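Local coordinates for beta-N-acetylglucosaminidase-like protein Glycoside hydrolase family 20 (Flavobacterium johnsoniae, PDB 6YHH) that probably releases N-acetylglucosamine from chitin oligosaccharides, as a glycoside hydrolase family 20 beta-N-acetylhexosaminidase, at residues 171-176 with 463-468; 452-457 with 538-543; 526-531 with 621-626. All blocks are in the same frame, centred on the assembly; numbering follows the deposited sequence.

Interaction 1: 171-176 with 463-468; sequences AAMKMN and RVWPRT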
ATOM      1  N   ALA A 171     -11.638  -2.602  13.102  1.00  9.19           N
ATOM      2  CA  ALA A 171     -12.791  -1.759  13.472  1.00  9.49           C
ATOM      3  C   ALA A 171     -13.960  -1.941  12.561  1.00  9.05           C
ATOM      4  O   ALA A 171     -15.097  -1.948  12.998  1.00  9.48           O
ATOM      5  CB  ALA A 171     -12.383  -0.295  13.633  1.00 10.42           C
ATOM      6  N   ALA A 172     -13.703  -2.054  11.266  1.00  8.63           N
ATOM      7  CA  ALA A 172     -14.751  -2.236  10.293  1.00  8.84           C
ATOM      8  C   ALA A 172     -15.564  -3.470  10.548  1.00  8.58           C
ATOM      9  O   ALA A 172     -16.798  -3.526  10.228  1.00  8.44           O
ATOM     10  CB  ALA A 172     -14.127  -2.299   8.905  1.00  8.94           C
ATOM     11  N   MET A 173     -14.919  -4.468  11.147  1.00  8.23           N
ATOM     12  CA  MET A 173     -15.571  -5.772  11.472  1.00  8.84           C
ATOM     13  C   MET A 173     -15.962  -5.850  12.949  1.00  9.44           C
ATOM     14  O   MET A 173     -16.271  -6.942  13.442  1.00  9.03           O
ATOM     15  CB  MET A 173     -14.643  -6.898  11.124  1.00  8.55           C
ATOM     16  CG  MET A 173     -14.282  -6.977   9.630  1.00  8.80           C
ATOM     17  SD  MET A 173     -15.677  -6.780   8.479  1.00  9.90           S
ATOM     18  CE  MET A 173     -16.722  -8.077   9.206  1.00  9.97           C
ATOM     19  N   LYS A 174     -15.890  -4.745  13.678  1.00  9.24           N
ATOM     20  CA  LYS A 174     -16.207  -4.696  15.120  1.00  9.78           C
ATOM     21  C   LYS A 174     -15.319  -5.550  15.989  1.00 10.01           C
ATOM     22  O   LYS A 174     -15.728  -6.040  17.053  1.00  9.86           O
ATOM     23  CB  LYS A 174     -17.673  -4.990  15.368  1.00  8.91           C
ATOM     24  CG  LYS A 174     -18.585  -4.065  14.649  1.00  9.69           C
ATOM     25  CD  LYS A 174     -20.051  -4.272  15.064  1.00  9.08           C
ATOM     26  CE  LYS A 174     -21.010  -3.392  14.281  1.00  9.04           C
ATOM     27  NZ  LYS A 174     -21.320  -3.994  12.960  1.00  9.37           N
ATOM     28  N   MET A 175     -14.076  -5.796  15.520  1.00  9.67           N
ATOM     29  CA  MET A 175     -13.094  -6.489  16.327  1.00  9.93           C
ATOM     30  C   MET A 175     -12.338  -5.509  17.223  1.00  8.83           C
ATOM     31  O   MET A 175     -12.096  -4.387  16.800  1.00  9.68           O
ATOM     32  CB  MET A 175     -12.139  -7.278  15.419  1.00  9.19           C
ATOM     33  CG  MET A 175     -12.884  -8.323  14.678  1.00 10.65           C
ATOM     34  SD  MET A 175     -11.792  -9.182  13.459  1.00 14.62           S
ATOM     35  CE  MET A 175     -10.660 -10.093  14.534  1.00 13.65           C
ATOM     36  N   ASN A 176     -12.025  -5.919  18.446  1.00  8.29           N
ATOM     37  CA  ASN A 176     -11.515  -4.968  19.457  1.00  8.71           C
ATOM     38  C   ASN A 176     -10.259  -5.310  20.127  1.00  8.08           C
ATOM     39  O   ASN A 176      -9.865  -4.579  21.072  1.00  9.24           O
ATOM     40  CB  ASN A 176     -12.578  -4.700  20.534  1.00  9.18           C
ATOM     41  CG  ASN A 176     -12.941  -5.941  21.315  1.00  9.31           C
ATOM     42  OD1 ASN A 176     -12.537  -7.071  20.995  1.00  9.34           O
ATOM     43  ND2 ASN A 176     -13.657  -5.733  22.389  1.00  9.93           N
ATOM     44  N   ARG A 463      -4.083 -13.175   2.972  1.00  7.18           N
ATOM     45  CA  ARG A 463      -4.234 -14.302   3.929  1.00  7.29           C
ATOM     46  C   ARG A 463      -5.277 -13.963   5.017  1.00  7.31           C
ATOM     47  O   ARG A 463      -6.140 -14.793   5.397  1.00  8.10           O
ATOM     48  CB  ARG A 463      -2.851 -14.658   4.521  1.00  7.79           C
ATOM     49  CG  ARG A 463      -2.078 -15.649   3.639  1.00  7.82           C
ATOM     50  CD  ARG A 463      -1.881 -15.258   2.189  1.00  7.81           C
ATOM     51  NE  ARG A 463      -1.310 -16.372   1.427  1.00  8.14           N
ATOM     52  CZ  ARG A 463      -1.657 -16.660   0.163  1.00  8.31           C
ATOM     53  NH1 ARG A 463      -2.407 -15.817  -0.559  1.00  7.20           N
ATOM     54  NH2 ARG A 463      -1.157 -17.777  -0.419  1.00  8.01           N
ATOM     55  N   VAL A 464      -5.206 -12.764   5.576  1.00  7.19           N
ATOM     56  CA  VAL A 464      -6.111 -12.372   6.688  1.00  7.31           C
ATOM     57  C   VAL A 464      -7.553 -12.195   6.234  1.00  7.52           C
ATOM     58  O   VAL A 464      -8.461 -12.644   6.934  1.00  7.61           O
ATOM     59  CB  VAL A 464      -5.588 -11.120   7.410  1.00  7.54           C
ATOM     60  CG1 VAL A 464      -6.493 -10.705   8.553  1.00  8.00           C
ATOM     61  CG2 VAL A 464      -4.216 -11.449   7.943  1.00  7.85           C
ATOM     62  N   TRP A 465      -7.749 -11.552   5.099  1.00  7.51           N
ATOM     63  CA  TRP A 465      -9.080 -11.088   4.602  1.00  8.39           C
ATOM     64  C   TRP A 465      -9.401 -11.774   3.316  1.00  8.35           C
ATOM     65  O   TRP A 465      -8.517 -11.908   2.436  1.00  8.76           O
ATOM     66  CB  TRP A 465      -9.052  -9.565   4.403  1.00  8.03           C
ATOM     67  CG  TRP A 465      -8.582  -8.837   5.668  1.00  7.99           C
ATOM     68  CD1 TRP A 465      -7.334  -8.253   5.909  1.00  8.39           C
ATOM     69  CD2 TRP A 465      -9.330  -8.675   6.891  1.00  8.04           C
ATOM     70  NE1 TRP A 465      -7.295  -7.779   7.209  1.00  8.17           N
ATOM     71  CE2 TRP A 465      -8.507  -8.021   7.818  1.00  8.02           C
ATOM     72  CE3 TRP A 465     -10.635  -9.097   7.310  1.00  8.44           C
ATOM     73  CZ2 TRP A 465      -8.909  -7.769   9.112  1.00  8.50           C
ATOM     74  CZ3 TRP A 465     -11.047  -8.802   8.592  1.00  9.01           C
ATOM     75  CH2 TRP A 465     -10.155  -8.152   9.506  1.00  8.74           C
ATOM     76  N   PRO A 466     -10.676 -12.199   3.110  1.00  8.25           N
ATOM     77  CA  PRO A 466     -11.792 -11.878   3.966  1.00  8.74           C
ATOM     78  C   PRO A 466     -12.126 -12.913   5.027  1.00  8.56           C
ATOM     79  O   PRO A 466     -13.136 -12.749   5.752  1.00  9.08           O
ATOM     80  CB  PRO A 466     -12.955 -11.784   2.985  1.00  9.45           C
ATOM     81  CG  PRO A 466     -12.608 -12.879   1.997  1.00  9.53           C
ATOM     82  CD  PRO A 466     -11.097 -12.800   1.854  1.00  9.83           C
ATOM     83  N   ARG A 467     -11.347 -13.951   5.217  1.00  8.83           N
ATOM     84  CA  ARG A 467     -11.695 -14.957   6.196  1.00  8.36           C
ATOM     85  C   ARG A 467     -11.840 -14.445   7.615  1.00  8.66           C
ATOM     86  O   ARG A 467     -12.709 -14.953   8.375  1.00  9.78           O
ATOM     87  CB  ARG A 467     -10.800 -16.208   6.156  1.00  8.69           C
ATOM     88  CG  ARG A 467     -10.906 -17.023   4.852  1.00  9.13           C
ATOM     89  CD  ARG A 467      -9.994 -18.241   4.691  1.00  9.39           C
ATOM     90  NE  ARG A 467      -8.611 -17.723   4.651  1.00  8.40           N
ATOM     91  CZ  ARG A 467      -7.575 -18.272   5.224  1.00  8.04           C
ATOM     92  NH1 ARG A 467      -7.637 -19.471   5.747  1.00  7.98           N
ATOM     93  NH2 ARG A 467      -6.440 -17.582   5.267  1.00  7.89           N
ATOM     94  N   THR A 468     -11.020 -13.488   8.036  1.00  7.92           N
ATOM     95  CA  THR A 468     -11.131 -12.955   9.369  1.00  8.17           C
ATOM     96  C   THR A 468     -12.461 -12.194   9.600  1.00  8.22           C
ATOM     97  O   THR A 468     -12.894 -12.047  10.723  1.00  8.97           O
ATOM     98  CB  THR A 468      -9.888 -12.141   9.703  1.00  8.93           C
ATOM     99  OG1 THR A 468      -8.779 -13.068   9.561  1.00  9.60           O
ATOM    100  CG2 THR A 468      -9.951 -11.566  11.099  1.00 10.69           C
TER
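Met173 and Met175 lie in the turn that ends helix 160-172. They meet Trp465 and Thr468, which stand at the joint between helix 460-464 and helix 467-476. The backbones stay well apart, with the CA atoms of Met173 and Thr468 nearest at 8.7 Å. The turn is a Schellman motif. Lys174, with a positive phi of 62°, is its C-prime residue. Lys174 N is hydrogen-bonded to Ala171 O at 3.0 Å, and Met175 N reaches back to Leu170 O. On the other side, Trp465 leaves the helical path, a cis peptide bond leads into Pro466, and Pro466 is the N-cap of helix 467-476.

The side chains make an apolar contact. Met173 and the indole of Trp465 run past each other in opposite directions, with Met173 CG 3.9 Å from Trp465 CZ3. Met175 SD comes obliquely to 4.4 Å from Trp465 CH2. Met175 crosses Thr468 at about a right angle. Its CE lies 3.8 Å from Thr468 CG2, and its SD also touches that methyl. Thr468 CG2 is anti to its own backbone N. That places OG1 beside N, where both atoms are hydrogen-bonded to Val464 O. One face of the indole lies against Val464 CG1 and Thr468 CB, near the rim. Met173 also touches Ala469 and Ala472 of helix 467-476, and Met175 touches Ala472.

Helix 160-172 links the adjacent parallel strands 146-152 and 177-184 in a beta-alpha-beta unit. Helix 467-476 follows strand 443-450, which pairs with 146-152. The contact thus packs together two helix regions of the TIM barrel typical of this family.

Interaction 2: 452-457 with 538-543; sequences TELATP and YTRNKG. With TRS (2-amino-2-hydroxymethyl-propane-1,3-diol), chain C.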
ATOM      1  N   THR A 452       3.269 -15.501  10.318  1.00  6.81           N
ATOM      2  CA  THR A 452       3.797 -14.953   9.047  1.00  7.00           C
ATOM      3  C   THR A 452       5.000 -15.636   8.432  1.00  6.94           C
ATOM      4  O   THR A 452       5.642 -15.038   7.558  1.00  6.97           O
ATOM      5  CB  THR A 452       4.003 -13.444   9.169  1.00  7.21           C
ATOM      6  OG1 THR A 452       4.935 -13.133  10.228  1.00  7.26           O
ATOM      7  CG2 THR A 452       2.739 -12.707   9.379  1.00  7.38           C
ATOM      8  N   GLU A 453       5.194 -16.928   8.704  1.00  7.17           N
ATOM      9  CA  GLU A 453       6.205 -17.685   7.974  1.00  7.26           C
ATOM     10  C   GLU A 453       6.089 -17.511   6.480  1.00  7.58           C
ATOM     11  O   GLU A 453       7.128 -17.384   5.776  1.00  7.86           O
ATOM     12  CB  GLU A 453       6.121 -19.153   8.241  1.00  7.75           C
ATOM     13  CG  GLU A 453       6.477 -19.608   9.663  1.00  8.24           C
ATOM     14  CD  GLU A 453       5.417 -19.596  10.699  1.00  9.68           C
ATOM     15  OE1 GLU A 453       4.394 -18.869  10.539  1.00  9.20           O
ATOM     16  OE2 GLU A 453       5.600 -20.403  11.670  1.00 11.24           O
ATOM     17  N   LEU A 454       4.834 -17.553   5.959  1.00  7.51           N
ATOM     18  CA  LEU A 454       4.580 -17.584   4.572  1.00  7.55           C
ATOM     19  C   LEU A 454       3.757 -16.384   4.051  1.00  8.18           C
ATOM     20  O   LEU A 454       3.027 -16.527   3.071  1.00  9.24           O
ATOM     21  CB  LEU A 454       3.877 -18.896   4.167  1.00  8.02           C
ATOM     22  CG  LEU A 454       4.587 -20.191   4.607  1.00  8.15           C
ATOM     23  CD1 LEU A 454       3.760 -21.485   4.301  1.00  9.01           C
ATOM     24  CD2 LEU A 454       6.033 -20.284   4.029  1.00  9.31           C
ATOM     25  N   ALA A 455       3.865 -15.262   4.730  1.00  7.55           N
ATOM     26  CA  ALA A 455       3.175 -14.027   4.317  1.00  7.28           C
ATOM     27  C   ALA A 455       4.096 -12.844   4.474  1.00  8.06           C
ATOM     28  O   ALA A 455       4.487 -12.495   5.570  1.00  8.07           O
ATOM     29  CB  ALA A 455       1.923 -13.842   5.089  1.00  8.37           C
ATOM     30  N   THR A 456       4.313 -12.160   3.378  1.00  7.63           N
ATOM     31  CA  THR A 456       5.090 -10.905   3.364  1.00  7.25           C
ATOM     32  C   THR A 456       4.150  -9.766   3.602  1.00  7.58           C
ATOM     33  O   THR A 456       2.941  -9.945   3.589  1.00  6.55           O
ATOM     34  CB  THR A 456       5.713 -10.727   1.980  1.00  7.48           C
ATOM     35  OG1 THR A 456       4.640 -10.747   1.009  1.00  7.12           O
ATOM     36  CG2 THR A 456       6.713 -11.868   1.678  1.00  7.98           C
ATOM     37  N   PRO A 457       4.687  -8.566   3.758  1.00  8.10           N
ATOM     38  CA  PRO A 457       3.752  -7.407   3.809  1.00  8.38           C
ATOM     39  C   PRO A 457       2.881  -7.292   2.596  1.00  8.49           C
ATOM     40  O   PRO A 457       1.780  -6.739   2.693  1.00  8.37           O
ATOM     41  CB  PRO A 457       4.704  -6.207   3.862  1.00  8.81           C
ATOM     42  CG  PRO A 457       5.879  -6.796   4.555  1.00  9.63           C
ATOM     43  CD  PRO A 457       6.075  -8.182   4.077  1.00  8.94           C
ATOM     44  N   TYR A 538       0.491 -27.853   7.007  1.00  9.91           N
ATOM     45  CA  TYR A 538       1.944 -27.675   7.057  1.00 12.20           C
ATOM     46  C   TYR A 538       2.601 -28.349   5.850  1.00 11.01           C
ATOM     47  O   TYR A 538       3.709 -28.862   5.942  1.00 10.29           O
ATOM     48  CB  TYR A 538       2.463 -28.160   8.470  1.00 13.77           C
ATOM     49  CG  TYR A 538       1.943 -27.303   9.666  1.00 14.18           C
ATOM     50  CD1 TYR A 538       2.490 -26.074   9.959  1.00 17.45           C
ATOM     51  CD2 TYR A 538       0.857 -27.707  10.434  1.00 20.67           C
ATOM     52  CE1 TYR A 538       2.014 -25.287  11.031  1.00 22.32           C
ATOM     53  CE2 TYR A 538       0.367 -26.952  11.485  1.00 18.83           C
ATOM     54  CZ  TYR A 538       0.913 -25.694  11.765  1.00 21.75           C
ATOM     55  OH  TYR A 538       0.409 -24.872  12.855  1.00 20.07           O
ATOM     56  N   THR A 539       1.919 -28.315   4.661  1.00 10.29           N
ATOM     57  CA  THR A 539       2.380 -28.929   3.477  1.00 10.23           C
ATOM     58  C   THR A 539       2.934 -28.022   2.408  1.00  9.38           C
ATOM     59  O   THR A 539       3.524 -28.482   1.403  1.00 10.51           O
ATOM     60  CB  THR A 539       1.267 -29.819   2.877  1.00 10.74           C
ATOM     61  OG1 THR A 539       0.137 -29.021   2.450  1.00  9.11           O
ATOM     62  CG2 THR A 539       0.794 -30.812   3.906  1.00 11.62           C
ATOM     63  N   ARG A 540       2.745 -26.720   2.511  1.00  8.24           N
ATOM     64  CA  ARG A 540       3.364 -25.821   1.557  1.00  7.53           C
ATOM     65  C   ARG A 540       4.883 -25.728   1.751  1.00  7.96           C
ATOM     66  O   ARG A 540       5.630 -25.800   0.770  1.00  7.98           O
ATOM     67  CB  ARG A 540       2.745 -24.403   1.583  1.00  7.34           C
ATOM     68  CG  ARG A 540       3.476 -23.389   0.675  1.00  7.49           C
ATOM     69  CD  ARG A 540       2.665 -22.142   0.303  1.00  7.03           C
ATOM     70  NE  ARG A 540       3.524 -21.315  -0.540  1.00  7.02           N
ATOM     71  CZ  ARG A 540       3.395 -20.023  -0.797  1.00  7.12           C
ATOM     72  NH1 ARG A 540       2.346 -19.352  -0.386  1.00  8.55           N
ATOM     73  NH2 ARG A 540       4.234 -19.395  -1.575  1.00  7.02           N
ATOM     74  N   ASN A 541       5.302 -25.511   2.977  1.00  7.57           N
ATOM     75  CA  ASN A 541       6.746 -25.353   3.316  1.00  8.15           C
ATOM     76  C   ASN A 541       7.137 -26.611   4.055  1.00  9.07           C
ATOM     77  O   ASN A 541       7.182 -26.614   5.302  1.00  9.75           O
ATOM     78  CB  ASN A 541       6.871 -24.149   4.179  1.00  8.22           C
ATOM     79  CG  ASN A 541       8.314 -23.810   4.506  1.00  8.86           C
ATOM     80  OD1 ASN A 541       9.221 -24.393   3.946  1.00  8.33           O
ATOM     81  ND2 ASN A 541       8.523 -22.935   5.477  1.00 10.21           N
ATOM     82  N   LYS A 542       7.380 -27.680   3.326  0.50  8.59           N
ATOM     83  CA  LYS A 542       7.545 -28.972   3.972  0.50  8.81           C
ATOM     84  C   LYS A 542       8.774 -28.968   4.850  0.50  9.49           C
ATOM     85  O   LYS A 542       9.865 -28.630   4.413  0.50 10.22           O
ATOM     86  CB  LYS A 542       7.628 -30.077   2.942  0.50  8.51           C
ATOM     87  CG  LYS A 542       6.375 -30.134   2.103  0.50  8.18           C
ATOM     88  CD  LYS A 542       6.453 -31.144   0.970  0.50  8.20           C
ATOM     89  CE  LYS A 542       5.103 -31.294   0.298  0.50  8.12           C
ATOM     90  NZ  LYS A 542       4.700 -30.102  -0.457  0.50  7.97           N
ATOM     91  N   GLY A 543       8.596 -29.356   6.102  1.00  9.59           N
ATOM     92  CA  GLY A 543       9.705 -29.375   7.045  1.00 10.68           C
ATOM     93  C   GLY A 543      10.202 -28.033   7.465  1.00 11.09           C
ATOM     94  O   GLY A 543      11.249 -27.947   8.194  1.00 10.98           O
TER
HETATM   95  C   TRS C 701       3.195 -21.517  15.553  1.00 13.31           C
HETATM   96  C1  TRS C 701       1.756 -21.416  15.256  1.00 13.07           C
HETATM   97  C2  TRS C 701       3.549 -20.289  16.382  1.00 11.86           C
HETATM   98  C3  TRS C 701       3.990 -21.530  14.275  1.00 12.98           C
HETATM   99  N   TRS C 701       3.499 -22.781  16.274  1.00 14.43           N
HETATM  100  O1  TRS C 701       1.314 -22.614  14.613  1.00 18.45           O
HETATM  101  O2  TRS C 701       4.917 -20.218  16.529  1.00 11.86           O
HETATM  102  O3  TRS C 701       3.671 -20.400  13.489  1.00 12.58           O
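Leu454 belongs to the loop that follows barrel strand 443-450, and it packs on Arg540 and Asn541 in the loop after strand 532-534. Its own loop makes a type I beta turn from Thr452 to Ala455, closed by a weak backbone hydrogen bond. Leu454 CD1 lies 4.1 Å from Arg540 CG, alongside the aliphatic part of the arginine, and the two side chains run in opposite directions. The other methyl, Leu454 CD2, is 3.9 Å from Asn541 ND2 and also touches Asn541 CB.

Strand 443-450 is one of the parallel strands of the TIM barrel, and residues 452-457 lie at its C-terminal end. The contact therefore joins the rim of the barrel to the C-terminal part of the chain. Arg540 stays extended from CG to NE, which carries its guanidinium past the leucine to a salt bridge with Asp558. Its NE is also hydrogen-bonded to Tyr547 OH. Asn541 OD1 accepts from Tyr547 N, which helps to fix the amide.

A TRS molecule, probably from the crystallisation liquor, lies between the same two loops. Its O3 donates to Glu453 OE2 at 2.7 Å. The bend of the glutamate at chi2 (86°) turns its carboxylate to the TRS. TRS O1 lies 3.0 Å from Tyr538 OH, near the plane of the tyrosine ring. Arg155 is also hydrogen-bonded to the TRS.

Interaction 3: 526-531 with 621-626; sequences NEFTNV and KKLSDA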
ATOM      1  N   ASN A 526      -5.305 -15.236 -13.992  1.00  9.29           N
ATOM      2  CA  ASN A 526      -6.321 -14.892 -12.992  1.00  8.92           C
ATOM      3  C   ASN A 526      -7.458 -15.912 -12.960  1.00  8.62           C
ATOM      4  O   ASN A 526      -7.867 -16.390 -11.896  1.00  8.60           O
ATOM      5  CB  ASN A 526      -6.839 -13.498 -13.298  1.00 10.85           C
ATOM      6  CG  ASN A 526      -7.752 -12.982 -12.199  1.00 13.62           C
ATOM      7  OD1 ASN A 526      -7.396 -12.909 -11.010  1.00 13.97           O
ATOM      8  ND2 ASN A 526      -8.997 -12.684 -12.609  1.00 20.48           N
ATOM      9  N   GLU A 527      -7.942 -16.301 -14.137  1.00  8.90           N
ATOM     10  CA  GLU A 527      -8.967 -17.343 -14.138  1.00  9.43           C
ATOM     11  C   GLU A 527      -8.491 -18.634 -13.561  1.00  9.18           C
ATOM     12  O   GLU A 527      -9.256 -19.381 -12.899  1.00  9.94           O
ATOM     13  CB  GLU A 527      -9.541 -17.557 -15.577  1.00 11.98           C
ATOM     14  CG  GLU A 527     -10.237 -16.323 -16.080  1.00 14.31           C
ATOM     15  CD  GLU A 527     -10.567 -16.345 -17.557  1.00 23.91           C
ATOM     16  OE1 GLU A 527      -9.935 -17.070 -18.344  1.00 26.97           O
ATOM     17  OE2 GLU A 527     -11.471 -15.518 -17.936  1.00 29.54           O
ATOM     18  N   PHE A 528      -7.238 -18.992 -13.801  1.00  8.75           N
ATOM     19  CA  PHE A 528      -6.703 -20.241 -13.210  1.00  9.04           C
ATOM     20  C   PHE A 528      -6.586 -20.113 -11.660  1.00  8.71           C
ATOM     21  O   PHE A 528      -6.792 -21.117 -10.966  1.00  7.67           O
ATOM     22  CB  PHE A 528      -5.361 -20.638 -13.812  1.00  9.11           C
ATOM     23  CG  PHE A 528      -5.033 -22.110 -13.624  1.00  9.36           C
ATOM     24  CD1 PHE A 528      -5.931 -23.104 -14.073  1.00 10.63           C
ATOM     25  CD2 PHE A 528      -3.869 -22.526 -13.044  1.00 10.47           C
ATOM     26  CE1 PHE A 528      -5.665 -24.440 -13.804  1.00 10.47           C
ATOM     27  CE2 PHE A 528      -3.584 -23.859 -12.813  1.00  9.80           C
ATOM     28  CZ  PHE A 528      -4.495 -24.827 -13.219  1.00 11.04           C
ATOM     29  N   THR A 529      -6.305 -18.928 -11.105  1.00  8.63           N
ATOM     30  CA  THR A 529      -6.324 -18.822  -9.638  1.00  9.13           C
ATOM     31  C   THR A 529      -7.670 -19.184  -9.077  1.00  9.47           C
ATOM     32  O   THR A 529      -7.779 -19.662  -7.944  1.00  9.19           O
ATOM     33  CB  THR A 529      -5.953 -17.463  -9.066  1.00  9.14           C
ATOM     34  OG1 THR A 529      -7.022 -16.540  -9.354  1.00  9.90           O
ATOM     35  CG2 THR A 529      -4.672 -16.971  -9.573  1.00  9.44           C
ATOM     36  N   ASN A 530      -8.745 -19.020  -9.873  1.00  9.52           N
ATOM     37  CA  ASN A 530     -10.091 -19.286  -9.414  1.00  9.35           C
ATOM     38  C   ASN A 530     -10.526 -20.735  -9.313  1.00  9.54           C
ATOM     39  O   ASN A 530     -11.665 -21.012  -8.858  1.00  8.83           O
ATOM     40  CB  ASN A 530     -11.095 -18.431 -10.224  1.00 11.14           C
ATOM     41  CG  ASN A 530     -10.915 -16.953 -10.007  1.00 13.18           C
ATOM     42  OD1 ASN A 530     -10.456 -16.504  -8.956  1.00 14.11           O
ATOM     43  ND2 ASN A 530     -11.343 -16.194 -10.976  1.00 16.45           N
ATOM     44  N   VAL A 531      -9.614 -21.684  -9.617  1.00  8.13           N
ATOM     45  CA  VAL A 531      -9.754 -23.082  -9.316  1.00  8.79           C
ATOM     46  C   VAL A 531      -8.639 -23.657  -8.494  1.00  8.55           C
ATOM     47  O   VAL A 531      -8.646 -24.837  -8.251  1.00  9.45           O
ATOM     48  CB  VAL A 531      -9.995 -23.944 -10.558  1.00  8.70           C
ATOM     49  CG1 VAL A 531     -11.356 -23.597 -11.121  1.00 10.33           C
ATOM     50  CG2 VAL A 531      -8.867 -23.863 -11.617  1.00  8.86           C
ATOM     51  N   LYS A 621      -2.700 -28.289 -17.637  1.00 10.73           N
ATOM     52  CA  LYS A 621      -2.838 -29.343 -18.660  1.00 11.66           C
ATOM     53  C   LYS A 621      -3.631 -30.493 -18.113  1.00 11.71           C
ATOM     54  O   LYS A 621      -4.584 -30.996 -18.770  1.00 11.74           O
ATOM     55  CB  LYS A 621      -1.489 -29.815 -19.134  1.00 14.89           C
ATOM     56  CG  LYS A 621      -1.625 -31.086 -19.962  1.00 16.86           C
ATOM     57  CD  LYS A 621      -0.350 -31.496 -20.631  1.00 20.92           C
ATOM     58  CE  LYS A 621      -0.507 -32.854 -21.346  1.00 20.69           C
ATOM     59  NZ  LYS A 621      -1.644 -32.880 -22.277  1.00 21.03           N
ATOM     60  N   LYS A 622      -3.371 -30.925 -16.868  1.00 11.15           N
ATOM     61  CA  LYS A 622      -4.163 -31.971 -16.258  1.00 12.21           C
ATOM     62  C   LYS A 622      -5.657 -31.662 -16.183  1.00 11.33           C
ATOM     63  O   LYS A 622      -6.549 -32.515 -16.498  1.00 11.46           O
ATOM     64  CB  LYS A 622      -3.592 -32.366 -14.899  1.00 11.48           C
ATOM     65  CG  LYS A 622      -2.263 -33.074 -14.973  1.00 12.02           C
ATOM     66  CD  LYS A 622      -1.454 -33.083 -13.667  1.00 12.82           C
ATOM     67  CE  LYS A 622      -0.103 -33.769 -14.000  1.00 15.53           C
ATOM     68  NZ  LYS A 622       0.784 -34.044 -12.838  1.00 20.37           N
ATOM     69  N   LEU A 623      -5.990 -30.413 -15.829  1.00 10.61           N
ATOM     70  CA  LEU A 623      -7.394 -30.012 -15.800  1.00 10.67           C
ATOM     71  C   LEU A 623      -8.027 -29.947 -17.215  1.00 10.30           C
ATOM     72  O   LEU A 623      -9.199 -30.363 -17.408  1.00 11.75           O
ATOM     73  CB  LEU A 623      -7.524 -28.631 -15.097  1.00 10.40           C
ATOM     74  CG  LEU A 623      -8.891 -28.119 -14.917  1.00  9.68           C
ATOM     75  CD1 LEU A 623      -9.751 -29.081 -14.111  1.00 10.49           C
ATOM     76  CD2 LEU A 623      -8.897 -26.691 -14.313  1.00 10.35           C
ATOM     77  N   SER A 624      -7.288 -29.446 -18.208  1.00 10.33           N
ATOM     78  CA  SER A 624      -7.727 -29.326 -19.585  1.00 11.84           C
ATOM     79  C   SER A 624      -7.947 -30.702 -20.114  1.00 12.30           C
ATOM     80  O   SER A 624      -8.985 -30.955 -20.770  1.00 12.60           O
ATOM     81  CB  SER A 624      -6.684 -28.594 -20.441  1.00 12.87           C
ATOM     82  OG  SER A 624      -7.158 -28.584 -21.824  1.00 14.35           O
ATOM     83  N   ASP A 625      -7.023 -31.589 -19.842  1.00 11.95           N
ATOM     84  CA  ASP A 625      -7.202 -33.011 -20.334  1.00 13.04           C
ATOM     85  C   ASP A 625      -8.446 -33.634 -19.773  1.00 13.54           C
ATOM     86  O   ASP A 625      -9.221 -34.256 -20.525  1.00 15.36           O
ATOM     87  CB  ASP A 625      -5.987 -33.886 -20.031  1.00 13.50           C
ATOM     88  CG  ASP A 625      -4.766 -33.547 -20.854  1.00 13.27           C
ATOM     89  OD1 ASP A 625      -4.789 -32.818 -21.852  1.00 14.12           O
ATOM     90  OD2 ASP A 625      -3.700 -34.020 -20.487  1.00 16.60           O
ATOM     91  N   ALA A 626      -8.666 -33.534 -18.461  1.00 13.02           N
ATOM     92  CA  ALA A 626      -9.877 -34.054 -17.840  1.00 13.38           C
ATOM     93  C   ALA A 626     -11.123 -33.383 -18.430  1.00 15.17           C
ATOM     94  O   ALA A 626     -12.145 -34.067 -18.688  1.00 14.65           O
ATOM     95  CB  ALA A 626      -9.821 -33.930 -16.339  1.00 14.65           C
TER
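Leu623 of helix 617-634 reaches across to Phe528 in the last turn of helix 523-529 and to Val531 just beyond it. It has the most surface buried here, followed by Phe528 and then Val531. One methyl does the touching for both. Leu623 CD2 lies 4.0 Å from Phe528 CE1 and 3.9 Å from Val531 CG2. The backbones are far apart, with the CA atoms of Val531 and Leu623 nearest at 9.8 Å, so the side chains alone span the gap.

The leucine extends from its helix with CG opposite the backbone N (chi1 -177°). Its CD2 meets Phe528 at the edge of the ring, near the ring plane, and does not lie over a face. The phenylalanine and leucine side chains run past each other in opposite directions. Val531 approaches differently. It and Leu623 point at each other tip to tip. The valine uses CG2, the branch held between its backbone N and carbonyl carbon.

Some polar groups nearby are paired within their own segment. Thr529 OG1 donates to Asn526 O at 2.7 Å and is also hydrogen-bonded to Lys509 NZ. Lys621 forms a salt bridge with Asp625 one turn on, its NZ 3.0 Å from Asp625 OD2 on the syn lone pair of that oxygen.

Trp596 of helix 583-607 touches both Val531 and Leu623, and so does Val664. The contact thus belongs to a larger apolar cluster in the helical C-terminal region. Asn530 is hydrogen-bonded through its backbone to Ser567 of helix 565-579. Val531 is joined by its backbone to Ser663, and it leads directly into strand 532-534, which pairs antiparallel with strand 660-662.

In the fold
From the N terminus, residues 171-176 come first, at the C-terminal end of helix 160-172 of the barrel. Interaction 1 closes a long loop of 286 residues, bringing the end of that helix to 463-468. Interaction 2 opens inside this loop, at 452-457, and closes at 538-543, so the two cross. They also touch: Arg463 NH2 and Arg540 NH1 come within 3.8 Å, each arginine with its own acceptors. Interaction 3 opens at 526-531, within the loop of interaction 2, and closes at 621-626, crossing it too. Interaction 1 closes before interaction 3 opens, so these are in series. Interaction 1 lies within the barrel, interaction 2 joins it to the C-terminal region, and interaction 3 ties that region together.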